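Local coordinates for ASCH domain-containing protein (Pyrococcus horikoshii, PDB 2Z0T) that probably binds RNA through its ASCH domain, a small alpha/beta fold related to the PUA domain, though its exact function is unknown, at residues E93-K97 with Y98-A102. Sequence-based numbering, arbitrary orientation.
Sequences EREKK and YGVVA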
ATOM      1  N   GLU A  93     -14.381  -3.528 -10.102  1.00 18.20           N
ATOM      2  CA  GLU A  93     -14.021  -3.575 -11.516  1.00 19.52           C
ATOM      3  C   GLU A  93     -12.548  -3.229 -11.725  1.00 18.59           C
ATOM      4  O   GLU A  93     -11.856  -3.880 -12.510  1.00 16.13           O
ATOM      5  CB  GLU A  93     -14.901  -2.626 -12.331  1.00 22.87           C
ATOM      6  CG  GLU A  93     -16.298  -3.165 -12.601  1.00 29.43           C
ATOM      7  CD  GLU A  93     -16.279  -4.460 -13.397  1.00 31.32           C
ATOM      8  OE1 GLU A  93     -15.664  -4.481 -14.485  1.00 34.14           O
ATOM      9  OE2 GLU A  93     -16.880  -5.454 -12.938  1.00 33.98           O
ATOM     10  N   ARG A  94     -12.065  -2.209 -11.020  1.00 20.60           N
ATOM     11  CA  ARG A  94     -10.665  -1.806 -11.138  1.00 19.22           C
ATOM     12  C   ARG A  94      -9.750  -2.878 -10.551  1.00 17.45           C
ATOM     13  O   ARG A  94      -8.688  -3.165 -11.101  1.00 17.23           O
ATOM     14  CB  ARG A  94     -10.433  -0.468 -10.426  1.00 21.81           C
ATOM     15  CG  ARG A  94     -11.002   0.733 -11.168  1.00 25.86           C
ATOM     16  CD  ARG A  94     -11.127   1.947 -10.253  1.00 29.39           C
ATOM     17  NE  ARG A  94      -9.840   2.507  -9.856  1.00 32.68           N
ATOM     18  CZ  ARG A  94      -9.682   3.391  -8.874  1.00 32.63           C
ATOM     19  NH1 ARG A  94     -10.733   3.810  -8.180  1.00 33.08           N
ATOM     20  NH2 ARG A  94      -8.476   3.868  -8.594  1.00 31.29           N
ATOM     21  N   GLU A  95     -10.170  -3.466  -9.435  1.00 16.18           N
ATOM     22  CA  GLU A  95      -9.393  -4.511  -8.776  1.00 18.51           C
ATOM     23  C   GLU A  95      -9.198  -5.688  -9.731  1.00 18.52           C
ATOM     24  O   GLU A  95      -8.092  -6.202  -9.885  1.00 18.63           O
ATOM     25  CB  GLU A  95     -10.113  -4.981  -7.505  1.00 18.33           C
ATOM     26  CG  GLU A  95      -9.359  -6.039  -6.709  1.00 16.40           C
ATOM     27  CD  GLU A  95     -10.096  -6.470  -5.458  1.00 20.15           C
ATOM     28  OE1 GLU A  95     -11.207  -5.952  -5.210  1.00 24.94           O
ATOM     29  OE2 GLU A  95      -9.567  -7.331  -4.719  1.00 18.41           O
ATOM     30  N   LYS A  96     -10.280  -6.107 -10.378  1.00 18.35           N
ATOM     31  CA  LYS A  96     -10.223  -7.216 -11.323  1.00 18.57           C
ATOM     32  C   LYS A  96      -9.412  -6.872 -12.573  1.00 17.41           C
ATOM     33  O   LYS A  96      -8.712  -7.722 -13.125  1.00 19.01           O
ATOM     34  CB  LYS A  96     -11.644  -7.632 -11.727  1.00 21.95           C
ATOM     35  CG  LYS A  96     -12.379  -8.481 -10.690  1.00 30.34           C
ATOM     36  CD  LYS A  96     -12.416  -7.810  -9.323  1.00 33.98           C
ATOM     37  CE  LYS A  96     -13.240  -8.599  -8.317  1.00 37.73           C
ATOM     38  NZ  LYS A  96     -13.245  -7.946  -6.975  1.00 33.80           N
ATOM     39  N   LYS A  97      -9.502  -5.621 -13.011  1.00 16.97           N
ATOM     40  CA  LYS A  97      -8.793  -5.169 -14.202  1.00 17.64           C
ATOM     41  C   LYS A  97      -7.278  -5.012 -14.048  1.00 16.57           C
ATOM     42  O   LYS A  97      -6.512  -5.377 -14.947  1.00 15.20           O
ATOM     43  CB  LYS A  97      -9.375  -3.830 -14.670  1.00 20.78           C
ATOM     44  CG  LYS A  97      -8.652  -3.223 -15.862  1.00 23.64           C
ATOM     45  CD  LYS A  97      -9.181  -1.836 -16.181  1.00 30.00           C
ATOM     46  CE  LYS A  97      -8.460  -1.228 -17.372  1.00 32.28           C
ATOM     47  NZ  LYS A  97      -8.949   0.153 -17.656  1.00 35.34           N
ATOM     48  N   TYR A  98      -6.847  -4.476 -12.912  1.00 16.19           N
ATOM     49  CA  TYR A  98      -5.426  -4.220 -12.673  1.00 15.18           C
ATOM     50  C   TYR A  98      -4.683  -5.155 -11.731  1.00 16.56           C
ATOM     51  O   TYR A  98      -3.474  -5.349 -11.871  1.00 16.02           O
ATOM     52  CB  TYR A  98      -5.247  -2.799 -12.136  1.00 18.21           C
ATOM     53  CG  TYR A  98      -5.709  -1.709 -13.067  1.00 21.12           C
ATOM     54  CD1 TYR A  98      -5.029  -1.443 -14.253  1.00 24.33           C
ATOM     55  CD2 TYR A  98      -6.827  -0.932 -12.758  1.00 26.22           C
ATOM     56  CE1 TYR A  98      -5.447  -0.429 -15.111  1.00 29.08           C
ATOM     57  CE2 TYR A  98      -7.255   0.083 -13.610  1.00 27.59           C
ATOM     58  CZ  TYR A  98      -6.561   0.329 -14.782  1.00 29.31           C
ATOM     59  OH  TYR A  98      -6.979   1.331 -15.627  1.00 35.13           O
ATOM     60  N   GLY A  99      -5.389  -5.727 -10.766  1.00 14.91           N
ATOM     61  CA  GLY A  99      -4.715  -6.568  -9.797  1.00 15.29           C
ATOM     62  C   GLY A  99      -4.320  -5.641  -8.658  1.00 14.47           C
ATOM     63  O   GLY A  99      -4.598  -4.441  -8.717  1.00 13.84           O
ATOM     64  N   VAL A 100      -3.657  -6.177  -7.637  1.00 13.27           N
ATOM     65  CA  VAL A 100      -3.271  -5.388  -6.471  1.00 13.51           C
ATOM     66  C   VAL A 100      -1.783  -5.517  -6.179  1.00 12.88           C
ATOM     67  O   VAL A 100      -1.210  -6.596  -6.315  1.00 15.43           O
ATOM     68  CB  VAL A 100      -4.065  -5.851  -5.231  1.00 14.18           C
ATOM     69  CG1 VAL A 100      -3.604  -5.102  -3.992  1.00 22.30           C
ATOM     70  CG2 VAL A 100      -5.554  -5.632  -5.470  1.00 13.79           C
ATOM     71  N   VAL A 101      -1.161  -4.418  -5.763  1.00 12.32           N
ATOM     72  CA  VAL A 101       0.262  -4.456  -5.469  1.00 10.84           C
ATOM     73  C   VAL A 101       0.582  -4.126  -4.015  1.00 13.15           C
ATOM     74  O   VAL A 101      -0.008  -3.221  -3.419  1.00 11.40           O
ATOM     75  CB  VAL A 101       1.048  -3.494  -6.401  1.00 11.21           C
ATOM     76  CG1 VAL A 101       0.565  -2.066  -6.213  1.00 14.42           C
ATOM     77  CG2 VAL A 101       2.545  -3.596  -6.121  1.00 14.40           C
ATOM     78  N   ALA A 102       1.496  -4.902  -3.439  1.00 10.01           N
ATOM     79  CA  ALA A 102       1.946  -4.682  -2.074  1.00  9.89           C
ATOM     80  C   ALA A 102       3.325  -4.038  -2.212  1.00 10.90           C
ATOM     81  O   ALA A 102       4.262  -4.664  -2.704  1.00 12.10           O
ATOM     82  CB  ALA A 102       2.057  -6.006  -1.323  1.00 11.81           C
TER
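The Lys-97 chain runs alongside the Tyr-98 ring at the C-terminal end of helix 92-98, where the chain turns into strand 100-107 of the ASCH domain sheet. The helix is terminated by a glycine: Tyr-98 is its last residue and Gly-99 the first to leave helical angles. Tyr-98 N donates to Arg-94 O (2.9 Å, N-H...O angle 159°). Gly-99 N donates to Glu-95 O, also at 2.9 Å, in a more bent bond. Gly-99 has positive phi (91°), and a side chain at this position would collide with the carbonyl oxygen of Tyr-98, which by itself favours glycine.

The tight part is on the inner side of the turn. Glu-95 is buried. Its CG meets Val-100 CG2 at 4.0 Å, so the helix touches the first residue of the strand. The carboxylate is held by a salt bridge from OE1 to Arg-87 and a hydrogen bond from Phe-60 N to OE2. Val-100 also packs on Phe-60 and Met-63 of helix 60-67.

The looser side faces solvent. Lys-96 is exposed; its NZ makes a salt bridge to Glu-95 OE1 at 3.4 Å, and the hydrogen bond within it is weak. Lys-97 is exposed too. Its CG is anti to the backbone N (chi1 177°), and the straight chain beyond is carried along the ring. Lys-97 NZ donates to Tyr-98 OH at 3.1 Å, and that hydroxyl also hydrogen-bonds to Glu-29 OE2. A leucine in place of Tyr-98 would probably leave the Lys-97 amine and Glu-29 without their shared hydroxyl partner and the lysine chain freer to turn. Lys-97 CD sits over one face of the Tyr-98 ring, 4.0 Å from its centroid and offset toward the rim, a CH-pi contact.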